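Local coordinates for 4-alpha-glucanotransferase (Corynebacterium glutamicum, PDB 5B68), which belongs to the amylomaltase family and combines a TIM-barrel domain with an N-terminal beta-sandwich domain, at residues N8-A11 against D12-V16; D32-L35 against V36-R40; V648-V651 against D652-G655; E694-H697 against R698-A702. One frame throughout, in Å; residues are numbered along the deposited sequence.

Interaction 1 of 4, residues N8-A11 against D12-V16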
ATOM      1  N   ASN A   8      10.208 -19.650 -24.648  1.00 27.79           N
ATOM      2  CA  ASN A   8      10.045 -20.155 -23.262  1.00 27.63           C
ATOM      3  C   ASN A   8      11.344 -20.105 -22.468  1.00 29.85           C
ATOM      4  O   ASN A   8      11.352 -19.708 -21.283  1.00 26.61           O
ATOM      5  CB  ASN A   8       9.538 -21.612 -23.239  1.00 30.50           C
ATOM      6  CG  ASN A   8       8.093 -21.724 -23.645  1.00 31.15           C
ATOM      7  OD1 ASN A   8       7.381 -20.748 -23.692  1.00 28.97           O
ATOM      8  ND2 ASN A   8       7.680 -22.932 -24.019  1.00 35.73           N
ATOM      9  N   GLU A   9      12.448 -20.446 -23.115  1.00 27.87           N
ATOM     10  CA  GLU A   9      13.716 -20.413 -22.441  1.00 26.65           C
ATOM     11  C   GLU A   9      14.020 -18.988 -22.018  1.00 24.10           C
ATOM     12  O   GLU A   9      14.447 -18.765 -20.871  1.00 26.21           O
ATOM     13  CB  GLU A   9      14.845 -20.952 -23.318  1.00 30.05           C
ATOM     14  CG  GLU A   9      16.148 -21.213 -22.564  1.00 31.96           C
ATOM     15  CD  GLU A   9      17.255 -21.823 -23.441  1.00 35.21           C
ATOM     16  OE1 GLU A   9      18.383 -21.903 -22.962  1.00 34.59           O
ATOM     17  OE2 GLU A   9      17.007 -22.219 -24.588  1.00 35.98           O
ATOM     18  N   LEU A  10      13.769 -18.057 -22.907  1.00 22.86           N
ATOM     19  CA  LEU A  10      14.049 -16.667 -22.623  1.00 21.95           C
ATOM     20  C   LEU A  10      13.131 -16.101 -21.560  1.00 21.74           C
ATOM     21  O   LEU A  10      13.565 -15.430 -20.643  1.00 21.34           O
ATOM     22  CB  LEU A  10      13.963 -15.864 -23.897  1.00 20.67           C
ATOM     23  CG  LEU A  10      14.414 -14.398 -23.839  1.00 22.29           C
ATOM     24  CD1 LEU A  10      15.873 -14.180 -23.431  1.00 23.84           C
ATOM     25  CD2 LEU A  10      14.173 -13.781 -25.186  1.00 21.72           C
ATOM     26  N   ALA A  11      11.841 -16.359 -21.717  1.00 21.91           N
ATOM     27  CA  ALA A  11      10.862 -15.987 -20.707  1.00 21.34           C
ATOM     28  C   ALA A  11      11.261 -16.498 -19.311  1.00 21.29           C
ATOM     29  O   ALA A  11      11.186 -15.712 -18.347  1.00 21.57           O
ATOM     30  CB  ALA A  11       9.475 -16.565 -21.100  1.00 23.59           C
ATOM     31  N   ASP A  12      11.665 -17.759 -19.178  1.00 19.13           N
ATOM     32  CA  ASP A  12      12.122 -18.294 -17.898  1.00 22.19           C
ATOM     33  C   ASP A  12      13.268 -17.514 -17.284  1.00 21.02           C
ATOM     34  O   ASP A  12      13.261 -17.282 -16.080  1.00 20.85           O
ATOM     35  CB  ASP A  12      12.592 -19.756 -17.993  1.00 22.76           C
ATOM     36  CG  ASP A  12      11.471 -20.718 -18.261  1.00 26.42           C
ATOM     37  OD1 ASP A  12      10.267 -20.397 -18.141  1.00 25.43           O
ATOM     38  OD2 ASP A  12      11.829 -21.815 -18.709  1.00 26.47           O
ATOM     39  N   LEU A  13      14.236 -17.088 -18.093  1.00 21.78           N
ATOM     40  CA  LEU A  13      15.431 -16.356 -17.537  1.00 20.36           C
ATOM     41  C   LEU A  13      15.043 -14.980 -16.963  1.00 21.25           C
ATOM     42  O   LEU A  13      15.665 -14.461 -16.028  1.00 19.16           O
ATOM     43  CB  LEU A  13      16.470 -16.139 -18.619  1.00 21.89           C
ATOM     44  CG  LEU A  13      17.127 -17.430 -19.133  1.00 23.26           C
ATOM     45  CD1 LEU A  13      17.959 -17.042 -20.340  1.00 28.28           C
ATOM     46  CD2 LEU A  13      17.926 -18.161 -18.071  1.00 24.15           C
ATOM     47  N   TYR A  14      13.996 -14.404 -17.537  1.00 20.47           N
ATOM     48  CA  TYR A  14      13.448 -13.115 -17.070  1.00 21.29           C
ATOM     49  C   TYR A  14      12.264 -13.194 -16.138  1.00 22.15           C
ATOM     50  O   TYR A  14      11.731 -12.181 -15.752  1.00 20.26           O
ATOM     51  CB  TYR A  14      13.136 -12.264 -18.300  1.00 22.08           C
ATOM     52  CG  TYR A  14      14.382 -11.712 -18.924  1.00 23.29           C
ATOM     53  CD1 TYR A  14      14.978 -10.543 -18.423  1.00 25.93           C
ATOM     54  CD2 TYR A  14      15.007 -12.366 -20.002  1.00 25.07           C
ATOM     55  CE1 TYR A  14      16.133 -10.062 -18.979  1.00 26.94           C
ATOM     56  CE2 TYR A  14      16.141 -11.863 -20.576  1.00 25.00           C
ATOM     57  CZ  TYR A  14      16.701 -10.716 -20.064  1.00 26.68           C
ATOM     58  OH  TYR A  14      17.840 -10.250 -20.676  1.00 26.05           O
ATOM     59  N   GLY A  15      11.873 -14.407 -15.743  1.00 19.45           N
ATOM     60  CA  GLY A  15      10.782 -14.582 -14.832  1.00 20.38           C
ATOM     61  C   GLY A  15       9.412 -14.231 -15.383  1.00 20.26           C
ATOM     62  O   GLY A  15       8.515 -13.845 -14.608  1.00 20.90           O
ATOM     63  N   VAL A  16       9.198 -14.470 -16.674  1.00 18.58           N
ATOM     64  CA  VAL A  16       7.957 -14.137 -17.300  1.00 20.99           C
ATOM     65  C   VAL A  16       7.228 -15.442 -17.446  1.00 23.18           C
ATOM     66  O   VAL A  16       7.766 -16.392 -18.040  1.00 21.07           O
ATOM     67  CB  VAL A  16       8.153 -13.478 -18.652  1.00 21.63           C
ATOM     68  CG1 VAL A  16       6.790 -13.154 -19.290  1.00 20.36           C
ATOM     69  CG2 VAL A  16       9.006 -12.216 -18.507  1.00 23.39           C
TER

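Interaction 2 of 4, residues D32-L35 against V36-R40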
ATOM      1  N   ASP A  32       2.639 -16.022 -27.816  1.00 28.62           N
ATOM      2  CA  ASP A  32       3.960 -15.576 -28.213  1.00 28.39           C
ATOM      3  C   ASP A  32       4.028 -14.049 -28.135  1.00 30.20           C
ATOM      4  O   ASP A  32       5.029 -13.499 -27.676  1.00 27.24           O
ATOM      5  CB  ASP A  32       4.267 -15.976 -29.677  1.00 31.17           C
ATOM      6  CG  ASP A  32       4.543 -17.465 -29.880  1.00 36.17           C
ATOM      7  OD1 ASP A  32       4.446 -18.268 -28.911  1.00 32.08           O
ATOM      8  OD2 ASP A  32       4.876 -17.819 -31.056  1.00 35.39           O
ATOM      9  N   ASP A  33       2.982 -13.385 -28.642  1.00 27.75           N
ATOM     10  CA  ASP A  33       2.938 -11.928 -28.759  1.00 29.52           C
ATOM     11  C   ASP A  33       3.086 -11.270 -27.396  1.00 25.93           C
ATOM     12  O   ASP A  33       3.786 -10.271 -27.228  1.00 27.98           O
ATOM     13  CB  ASP A  33       1.588 -11.460 -29.394  1.00 28.30           C
ATOM     14  CG  ASP A  33       1.565 -10.022 -29.724  1.00 29.69           C
ATOM     15  OD1 ASP A  33       2.369  -9.572 -30.561  1.00 33.31           O
ATOM     16  OD2 ASP A  33       0.771  -9.277 -29.121  1.00 32.41           O
ATOM     17  N   THR A  34       2.421 -11.840 -26.421  1.00 25.91           N
ATOM     18  CA  THR A  34       2.469 -11.315 -25.038  1.00 25.55           C
ATOM     19  C   THR A  34       3.895 -11.514 -24.468  1.00 24.08           C
ATOM     20  O   THR A  34       4.429 -10.628 -23.822  1.00 21.75           O
ATOM     21  CB  THR A  34       1.405 -11.994 -24.161  1.00 25.44           C
ATOM     22  OG1 THR A  34       0.098 -11.502 -24.554  1.00 28.31           O
ATOM     23  CG2 THR A  34       1.709 -11.726 -22.653  1.00 25.12           C
ATOM     24  N   LEU A  35       4.476 -12.686 -24.689  1.00 27.08           N
ATOM     25  CA  LEU A  35       5.812 -12.928 -24.172  1.00 27.86           C
ATOM     26  C   LEU A  35       6.794 -11.899 -24.725  1.00 29.06           C
ATOM     27  O   LEU A  35       7.572 -11.315 -23.987  1.00 26.05           O
ATOM     28  CB  LEU A  35       6.283 -14.328 -24.504  1.00 25.67           C
ATOM     29  CG  LEU A  35       5.543 -15.461 -23.756  1.00 26.61           C
ATOM     30  CD1 LEU A  35       6.046 -16.818 -24.249  1.00 25.75           C
ATOM     31  CD2 LEU A  35       5.574 -15.366 -22.214  1.00 23.88           C
ATOM     32  N   VAL A  36       6.766 -11.728 -26.031  1.00 27.60           N
ATOM     33  CA  VAL A  36       7.643 -10.774 -26.674  1.00 27.54           C
ATOM     34  C   VAL A  36       7.415  -9.381 -26.145  1.00 23.44           C
ATOM     35  O   VAL A  36       8.404  -8.648 -25.906  1.00 26.03           O
ATOM     36  CB  VAL A  36       7.491 -10.865 -28.236  1.00 27.11           C
ATOM     37  CG1 VAL A  36       8.210  -9.746 -28.924  1.00 29.81           C
ATOM     38  CG2 VAL A  36       7.990 -12.217 -28.744  1.00 26.66           C
ATOM     39  N   LYS A  37       6.163  -8.951 -26.000  1.00 24.05           N
ATOM     40  CA  LYS A  37       5.914  -7.551 -25.588  1.00 24.67           C
ATOM     41  C   LYS A  37       6.320  -7.319 -24.110  1.00 22.66           C
ATOM     42  O   LYS A  37       6.821  -6.278 -23.768  1.00 23.17           O
ATOM     43  CB  LYS A  37       4.448  -7.166 -25.760  1.00 26.32           C
ATOM     44  CG  LYS A  37       4.148  -6.953 -27.227  1.00 28.18           C
ATOM     45  CD  LYS A  37       2.664  -6.854 -27.495  1.00 26.77           C
ATOM     46  CE  LYS A  37       2.452  -6.295 -28.902  1.00 28.91           C
ATOM     47  NZ  LYS A  37       1.027  -6.585 -29.303  1.00 31.85           N
ATOM     48  N   ILE A  38       6.127  -8.315 -23.270  1.00 22.65           N
ATOM     49  CA  ILE A  38       6.540  -8.185 -21.865  1.00 20.47           C
ATOM     50  C   ILE A  38       8.069  -8.252 -21.791  1.00 21.42           C
ATOM     51  O   ILE A  38       8.649  -7.445 -21.112  1.00 19.61           O
ATOM     52  CB  ILE A  38       5.897  -9.255 -20.967  1.00 21.62           C
ATOM     53  CG1 ILE A  38       4.377  -9.057 -20.988  1.00 21.89           C
ATOM     54  CG2 ILE A  38       6.428  -9.147 -19.510  1.00 20.86           C
ATOM     55  CD1 ILE A  38       3.939  -7.681 -20.596  1.00 21.57           C
ATOM     56  N   LEU A  39       8.710  -9.129 -22.550  1.00 21.57           N
ATOM     57  CA  LEU A  39      10.196  -9.121 -22.598  1.00 21.92           C
ATOM     58  C   LEU A  39      10.764  -7.773 -23.047  1.00 23.27           C
ATOM     59  O   LEU A  39      11.693  -7.257 -22.454  1.00 24.29           O
ATOM     60  CB  LEU A  39      10.698 -10.248 -23.461  1.00 23.44           C
ATOM     61  CG  LEU A  39      10.513 -11.605 -22.784  1.00 19.62           C
ATOM     62  CD1 LEU A  39      10.642 -12.763 -23.774  1.00 19.89           C
ATOM     63  CD2 LEU A  39      11.559 -11.831 -21.705  1.00 19.87           C
ATOM     64  N   ARG A  40      10.160  -7.192 -24.063  1.00 21.41           N
ATOM     65  CA  ARG A  40      10.565  -5.863 -24.536  1.00 26.90           C
ATOM     66  C   ARG A  40      10.314  -4.762 -23.510  1.00 24.23           C
ATOM     67  O   ARG A  40      11.217  -3.902 -23.292  1.00 24.51           O
ATOM     68  CB  ARG A  40       9.858  -5.555 -25.848  1.00 29.85           C
ATOM     69  CG  ARG A  40      10.393  -6.321 -27.058  1.00 35.11           C
ATOM     70  CD  ARG A  40       9.564  -6.098 -28.352  1.00 43.98           C
ATOM     71  NE  ARG A  40       9.351  -4.684 -28.625  1.00 51.41           N
ATOM     72  CZ  ARG A  40      10.303  -3.788 -28.929  1.00 68.93           C
ATOM     73  NH1 ARG A  40       9.947  -2.520 -29.138  1.00 83.86           N
ATOM     74  NH2 ARG A  40      11.601  -4.106 -29.019  1.00 67.05           N
TER

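Interaction 3 of 4, residues V648-V651 against D652-G655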
ATOM      1  N   VAL A 648     -12.870  -2.715  13.784  1.00 19.84           N
ATOM      2  CA  VAL A 648     -14.234  -2.210  13.719  1.00 21.31           C
ATOM      3  C   VAL A 648     -14.142  -1.086  12.726  1.00 20.86           C
ATOM      4  O   VAL A 648     -13.338  -0.191  12.911  1.00 20.08           O
ATOM      5  CB  VAL A 648     -14.698  -1.629  15.093  1.00 20.95           C
ATOM      6  CG1 VAL A 648     -16.107  -1.032  15.008  1.00 24.94           C
ATOM      7  CG2 VAL A 648     -14.535  -2.647  16.176  1.00 23.50           C
ATOM      8  N   CYS A 649     -14.949  -1.135  11.694  1.00 18.79           N
ATOM      9  CA  CYS A 649     -15.072  -0.004  10.793  1.00 22.73           C
ATOM     10  C   CYS A 649     -15.925   1.103  11.398  1.00 20.82           C
ATOM     11  O   CYS A 649     -17.027   0.880  11.886  1.00 20.39           O
ATOM     12  CB  CYS A 649     -15.589  -0.422   9.435  1.00 22.57           C
ATOM     13  SG  CYS A 649     -14.476  -1.570   8.512  1.00 26.56           S
ATOM     14  N   LEU A 650     -15.398   2.339  11.321  1.00 18.91           N
ATOM     15  CA  LEU A 650     -15.999   3.478  11.924  1.00 19.49           C
ATOM     16  C   LEU A 650     -17.408   3.647  11.372  1.00 20.81           C
ATOM     17  O   LEU A 650     -18.330   4.044  12.115  1.00 21.93           O
ATOM     18  CB  LEU A 650     -15.184   4.784  11.648  1.00 18.27           C
ATOM     19  CG  LEU A 650     -15.731   6.047  12.310  1.00 19.03           C
ATOM     20  CD1 LEU A 650     -15.654   5.881  13.836  1.00 20.94           C
ATOM     21  CD2 LEU A 650     -14.967   7.308  11.832  1.00 19.22           C
ATOM     22  N   VAL A 651     -17.571   3.377  10.093  1.00 18.07           N
ATOM     23  CA  VAL A 651     -18.893   3.478   9.455  1.00 19.23           C
ATOM     24  C   VAL A 651     -19.934   2.642  10.201  1.00 19.83           C
ATOM     25  O   VAL A 651     -21.104   3.032  10.243  1.00 22.64           O
ATOM     26  CB  VAL A 651     -18.889   3.024   7.955  1.00 20.05           C
ATOM     27  CG1 VAL A 651     -18.175   4.056   7.100  1.00 22.98           C
ATOM     28  CG2 VAL A 651     -18.304   1.650   7.721  1.00 21.04           C
ATOM     29  N   ASP A 652     -19.521   1.483  10.677  1.00 19.70           N
ATOM     30  CA  ASP A 652     -20.437   0.560  11.379  1.00 20.46           C
ATOM     31  C   ASP A 652     -20.768   1.038  12.791  1.00 25.00           C
ATOM     32  O   ASP A 652     -21.769   0.588  13.352  1.00 25.14           O
ATOM     33  CB  ASP A 652     -19.841  -0.862  11.458  1.00 19.70           C
ATOM     34  CG  ASP A 652     -19.925  -1.590  10.148  1.00 20.72           C
ATOM     35  OD1 ASP A 652     -20.545  -1.018   9.235  1.00 26.06           O
ATOM     36  OD2 ASP A 652     -19.434  -2.716  10.046  1.00 25.86           O
ATOM     37  N   MET A 653     -19.976   1.955  13.347  1.00 20.75           N
ATOM     38  CA  MET A 653     -20.219   2.508  14.660  1.00 20.23           C
ATOM     39  C   MET A 653     -21.290   3.600  14.626  1.00 23.54           C
ATOM     40  O   MET A 653     -21.831   3.956  15.674  1.00 23.43           O
ATOM     41  CB  MET A 653     -18.909   2.999  15.324  1.00 20.82           C
ATOM     42  CG  MET A 653     -17.843   1.968  15.364  1.00 19.46           C
ATOM     43  SD  MET A 653     -16.336   2.516  16.172  1.00 21.09           S
ATOM     44  CE  MET A 653     -16.552   1.925  17.870  1.00 25.12           C
ATOM     45  N   VAL A 654     -21.611   4.151  13.445  1.00 21.75           N
ATOM     46  CA  VAL A 654     -22.558   5.245  13.377  1.00 22.93           C
ATOM     47  C   VAL A 654     -23.799   4.928  12.520  1.00 23.77           C
ATOM     48  O   VAL A 654     -24.648   5.787  12.362  1.00 26.27           O
ATOM     49  CB  VAL A 654     -21.881   6.534  12.852  1.00 24.93           C
ATOM     50  CG1 VAL A 654     -20.717   6.905  13.720  1.00 24.33           C
ATOM     51  CG2 VAL A 654     -21.404   6.322  11.435  1.00 24.82           C
ATOM     52  N   GLY A 655     -23.876   3.717  11.960  1.00 24.11           N
ATOM     53  CA  GLY A 655     -25.005   3.266  11.158  1.00 27.45           C
ATOM     54  C   GLY A 655     -24.989   3.673   9.712  1.00 27.21           C
ATOM     55  O   GLY A 655     -26.012   3.684   9.081  1.00 28.26           O
TER

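Interaction 4 of 4, residues E694-H697 against R698-A702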
ATOM      1  N   GLU A 694     -25.620   6.551  21.056  1.00 37.14           N
ATOM      2  CA  GLU A 694     -25.684   5.268  21.722  1.00 34.57           C
ATOM      3  C   GLU A 694     -25.172   4.109  20.845  1.00 31.73           C
ATOM      4  O   GLU A 694     -24.544   3.171  21.397  1.00 24.29           O
ATOM      5  CB  GLU A 694     -27.132   4.982  22.215  1.00 44.12           C
ATOM      6  CG  GLU A 694     -27.281   3.749  23.133  1.00 53.22           C
ATOM      7  CD  GLU A 694     -28.753   3.393  23.495  1.00 68.29           C
ATOM      8  OE1 GLU A 694     -29.669   3.458  22.605  1.00 59.89           O
ATOM      9  OE2 GLU A 694     -29.001   3.020  24.682  1.00 73.42           O
ATOM     10  N   LEU A 695     -25.423   4.164  19.520  1.00 30.27           N
ATOM     11  CA  LEU A 695     -24.934   3.112  18.579  1.00 28.14           C
ATOM     12  C   LEU A 695     -23.398   2.939  18.656  1.00 23.30           C
ATOM     13  O   LEU A 695     -22.914   1.826  18.797  1.00 23.83           O
ATOM     14  CB  LEU A 695     -25.407   3.335  17.128  1.00 28.30           C
ATOM     15  CG  LEU A 695     -24.938   2.259  16.120  1.00 29.75           C
ATOM     16  CD1 LEU A 695     -25.405   0.871  16.615  1.00 33.69           C
ATOM     17  CD2 LEU A 695     -25.450   2.487  14.697  1.00 32.31           C
ATOM     18  N   TYR A 696     -22.661   4.046  18.671  1.00 22.02           N
ATOM     19  CA  TYR A 696     -21.195   4.000  18.850  1.00 20.73           C
ATOM     20  C   TYR A 696     -20.772   3.165  20.064  1.00 22.88           C
ATOM     21  O   TYR A 696     -19.922   2.297  19.965  1.00 20.81           O
ATOM     22  CB  TYR A 696     -20.632   5.437  18.964  1.00 21.55           C
ATOM     23  CG  TYR A 696     -19.193   5.454  19.307  1.00 21.00           C
ATOM     24  CD1 TYR A 696     -18.802   5.394  20.608  1.00 22.17           C
ATOM     25  CD2 TYR A 696     -18.211   5.431  18.336  1.00 23.12           C
ATOM     26  CE1 TYR A 696     -17.491   5.376  20.970  1.00 21.57           C
ATOM     27  CE2 TYR A 696     -16.890   5.396  18.691  1.00 23.99           C
ATOM     28  CZ  TYR A 696     -16.528   5.347  19.998  1.00 24.76           C
ATOM     29  OH  TYR A 696     -15.217   5.300  20.391  1.00 23.89           O
ATOM     30  N   HIS A 697     -21.385   3.448  21.220  1.00 23.15           N
ATOM     31  CA  HIS A 697     -21.058   2.805  22.472  1.00 23.39           C
ATOM     32  C   HIS A 697     -21.482   1.359  22.415  1.00 21.74           C
ATOM     33  O   HIS A 697     -20.765   0.501  22.945  1.00 22.51           O
ATOM     34  CB  HIS A 697     -21.745   3.515  23.655  1.00 26.27           C
ATOM     35  CG  HIS A 697     -21.142   4.844  23.942  1.00 25.08           C
ATOM     36  ND1 HIS A 697     -19.873   4.962  24.441  1.00 29.30           N
ATOM     37  CD2 HIS A 697     -21.555   6.104  23.648  1.00 28.01           C
ATOM     38  CE1 HIS A 697     -19.553   6.242  24.535  1.00 29.13           C
ATOM     39  NE2 HIS A 697     -20.561   6.954  24.064  1.00 26.72           N
ATOM     40  N   ARG A 698     -22.639   1.070  21.822  1.00 20.14           N
ATOM     41  CA  ARG A 698     -23.045  -0.372  21.698  1.00 22.97           C
ATOM     42  C   ARG A 698     -21.995  -1.223  20.870  1.00 22.26           C
ATOM     43  O   ARG A 698     -21.578  -2.369  21.223  1.00 21.04           O
ATOM     44  CB  ARG A 698     -24.424  -0.462  21.093  1.00 22.94           C
ATOM     45  CG  ARG A 698     -25.523   0.093  22.004  1.00 27.26           C
ATOM     46  CD  ARG A 698     -26.898   0.075  21.357  1.00 26.24           C
ATOM     47  NE  ARG A 698     -27.415  -1.261  21.339  1.00 29.01           N
ATOM     48  CZ  ARG A 698     -28.672  -1.643  21.087  1.00 27.42           C
ATOM     49  NH1 ARG A 698     -28.946  -2.946  21.077  1.00 26.33           N
ATOM     50  NH2 ARG A 698     -29.656  -0.776  20.901  1.00 26.70           N
ATOM     51  N   VAL A 699     -21.563  -0.656  19.748  1.00 19.05           N
ATOM     52  CA  VAL A 699     -20.647  -1.391  18.882  1.00 20.23           C
ATOM     53  C   VAL A 699     -19.303  -1.439  19.539  1.00 20.44           C
ATOM     54  O   VAL A 699     -18.652  -2.496  19.466  1.00 20.50           O
ATOM     55  CB  VAL A 699     -20.604  -0.785  17.457  1.00 21.51           C
ATOM     56  CG1 VAL A 699     -19.500  -1.395  16.596  1.00 22.68           C
ATOM     57  CG2 VAL A 699     -22.016  -0.863  16.846  1.00 19.86           C
ATOM     58  N   ALA A 700     -18.881  -0.330  20.162  1.00 19.91           N
ATOM     59  CA  ALA A 700     -17.575  -0.342  20.889  1.00 20.24           C
ATOM     60  C   ALA A 700     -17.543  -1.384  22.000  1.00 22.95           C
ATOM     61  O   ALA A 700     -16.591  -2.151  22.113  1.00 22.12           O
ATOM     62  CB  ALA A 700     -17.206   1.007  21.417  1.00 22.87           C
ATOM     63  N   LYS A 701     -18.610  -1.470  22.784  1.00 24.61           N
ATOM     64  CA  LYS A 701     -18.658  -2.482  23.857  1.00 26.89           C
ATOM     65  C   LYS A 701     -18.672  -3.897  23.324  1.00 22.36           C
ATOM     66  O   LYS A 701     -17.999  -4.762  23.895  1.00 22.85           O
ATOM     67  CB  LYS A 701     -19.908  -2.294  24.755  1.00 31.03           C
ATOM     68  CG  LYS A 701     -19.758  -1.128  25.697  1.00 40.45           C
ATOM     69  CD  LYS A 701     -20.797  -1.138  26.829  1.00 49.23           C
ATOM     70  CE  LYS A 701     -20.775   0.188  27.606  1.00 58.42           C
ATOM     71  NZ  LYS A 701     -21.299   1.347  26.817  1.00 56.99           N
ATOM     72  N   ALA A 702     -19.438  -4.128  22.264  1.00 21.47           N
ATOM     73  CA  ALA A 702     -19.523  -5.427  21.587  1.00 21.91           C
ATOM     74  C   ALA A 702     -18.203  -5.849  20.984  1.00 25.01           C
ATOM     75  O   ALA A 702     -17.929  -7.059  20.842  1.00 26.00           O
ATOM     76  CB  ALA A 702     -20.655  -5.415  20.535  1.00 25.34           C
TER

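Interaction 1 of 4, residues N8-A11 against D12-V16
With CG of L10 set anti to the backbone N (chi1 -172°) and CG of Y14 set anti to the carbonyl carbon (chi1 -75°), the two side chains lie side by side and point the same way. L10 CD1 then reaches the ring of Y14, 3.7 Å from its CE2, while the carbonyl oxygen L10 O lies at the edge of the same ring, 3.4 Å from Y14 CD2. One turn therefore places both a methyl group and a backbone oxygen of L10 against Y14.

The helix ends here in a Schellman motif. V16 N gives a nearly straight bond of 2.9 Å to A11 O (N-H...O 176°), arriving well above the carbonyl plane, and G15 N bonds back to D12 O. G15 takes the positive phi that this reversal needs, and the turn brings V16 CB to 4.2 Å from A11 CB, an apolar touch across the helix end.

Two helices flank this terminus. F64 of helix 54-69 stacks edge-to-face with Y14, L13 also rests on that helix, and L10, Y14 and V16 all pack against helix 32-41, so that the end of helix 5-13 is held between the two.

Interaction 2 of 4, residues D32-L35 against V36-R40
The carboxylate of D33 and the ammonium group of K37 form the first shell, a salt bridge between residues one helical turn apart. K37 NZ donates to D33 OD2 at 2.7 Å and uses the syn lone pair, on the side of the other carboxylate oxygen. D33 OD1 stays farther off, 3.5 Å from K37 NZ, so the grip is one-sided.

Torsions explain the meeting. CG of D33 stands anti to its backbone N (chi1 -171°), whereas the lysine starts anti to its carbonyl carbon and then runs extended, so its chain passes back over the preceding turn. On the way K37 CG lies 3.3 Å from D33 O, the oxygen that also accepts the backbone N-H of K37. Next round the helix, T34 and I38 point the same way, with T34 CG2 4.1 Å from I38 CG1.

Successive backbone bonds hold these side chains in place, among them I38 N to T34 O at 2.9 Å. Farther out, T34 OG1 bonds to the carbonyl oxygen of T479, and D32 forms a salt bridge with R4. I38 packs on strands 467-472 and 481-484, while L35 and L39 turn to L7 of helix 5-13. The whole is an alpha-helix with an i to i+4 salt bridge on one flank and apolar residues that face a sheet (I38) or a neighbouring helix (L35, L39).

Interaction 3 of 4, residues V648-V651 against D652-G655
C649 O, the last carbonyl of strand 645-649, is gripped by two successive N-H groups: D652 N at 2.8 Å and, weakly, M653 N at 3.5 Å. The first donor stands 52° out of the carbonyl plane, and its N-H...O angle of 133° makes the bond strongly bent. M653 N also reaches L650 O at 2.9 Å, again from above the carbonyl plane. The chain thus passes straight from the strand into a short, weakly bonded helix, 650-654, and G655 leaves it with positive phi.

M653 carries the apolar side of the contact. Its CG sits beside the backbone N and anti to the carbonyl carbon (chi1 -53°), which directs the thioether back across the end of the strand. V648 meets it at about a right angle, V648 CG1 lying 3.5 Å from M653 CG, closer than usual for two carbons, and 3.7 Å from M653 SD. L650 also crosses the thioether at about a right angle, more loosely, with its CD1 4.2 Å from M653 SD.

D652 keeps its CB 3.3 Å from C649 O but sends its carboxylate to partners outside these segments, OD2 to the hydroxyl of T565. In the parallel TIM-barrel sheet, strand 645-649 lies next to strand 177-182, and M653 goes on to touch V699 and A700 of helix 694-702. Chemically, one bent bond and one weak one serve the strand-end carbonyl, outside bonds serve both oxygens of the buried carboxylate, and the methionine combines apolar side-chain contact with a backbone bond to L650 O.

Interaction 4 of 4, residues E694-H697 against R698-A702
R698 runs back along the turn before it, towards E694. Its CB lies 3.6 Å from L695 O, and CG, anti to the carbonyl carbon (chi1 -67°), comes to 3.3 Å from E694 O, the same oxygen that accepts the backbone N-H of R698. CD then passes 4.1 Å from E694 CG, where the two side chains meet obliquely. Beyond this the chain bends at chi3, and the guanidinium plane stands 72° from that of the carboxylate. R698 NH2 remains 4.6 Å from E694 OE1, too long for a salt bridge, though the opposite charges may still attract. NE forms a salt bridge with E632 of helix 627-639, and NH1 is also bonded outside these segments.

The next step round the helix is apolar, with L695 CD1 3.8 Å from V699 CG2. Further along, K701 folds its end back by a bend at chi4, bringing NZ to 3.9 Å from H697 CB. The imidazole is covered on one face by Y696 CD1 and bonds through NE2 to the carbonyl oxygen of R691.

Backbone bonds of regular alpha-helical spacing underlie all of this. E694 and K701 are exposed, while L695 and V699 meet helix 627-639 and Y696, V699 and A700 rest on M653 of helix 650-654. Such a division is that of an amphipathic surface helix, here near the C terminus of the chain.

From the N terminus the four contacts come in series along the chain; each is local, and none nests in or crosses another. Interaction 1 ends helix 5-13, and interaction 2 follows on helix 32-41. Their centres lie about 10 Å apart, and V16 and L35 are among the residues that join them. Some six hundred residues later, interaction 3 leads strand 645-649 of the parallel barrel sheet into the short helix 650-654. Interaction 4, on helix 694-702, packs beside it, L695 reaching G655. The two pairs stand on opposite sides of the chain's centre, with centres 47 to 55 Å apart: one ties N-terminal helices together, the other joins a barrel strand to a late helix.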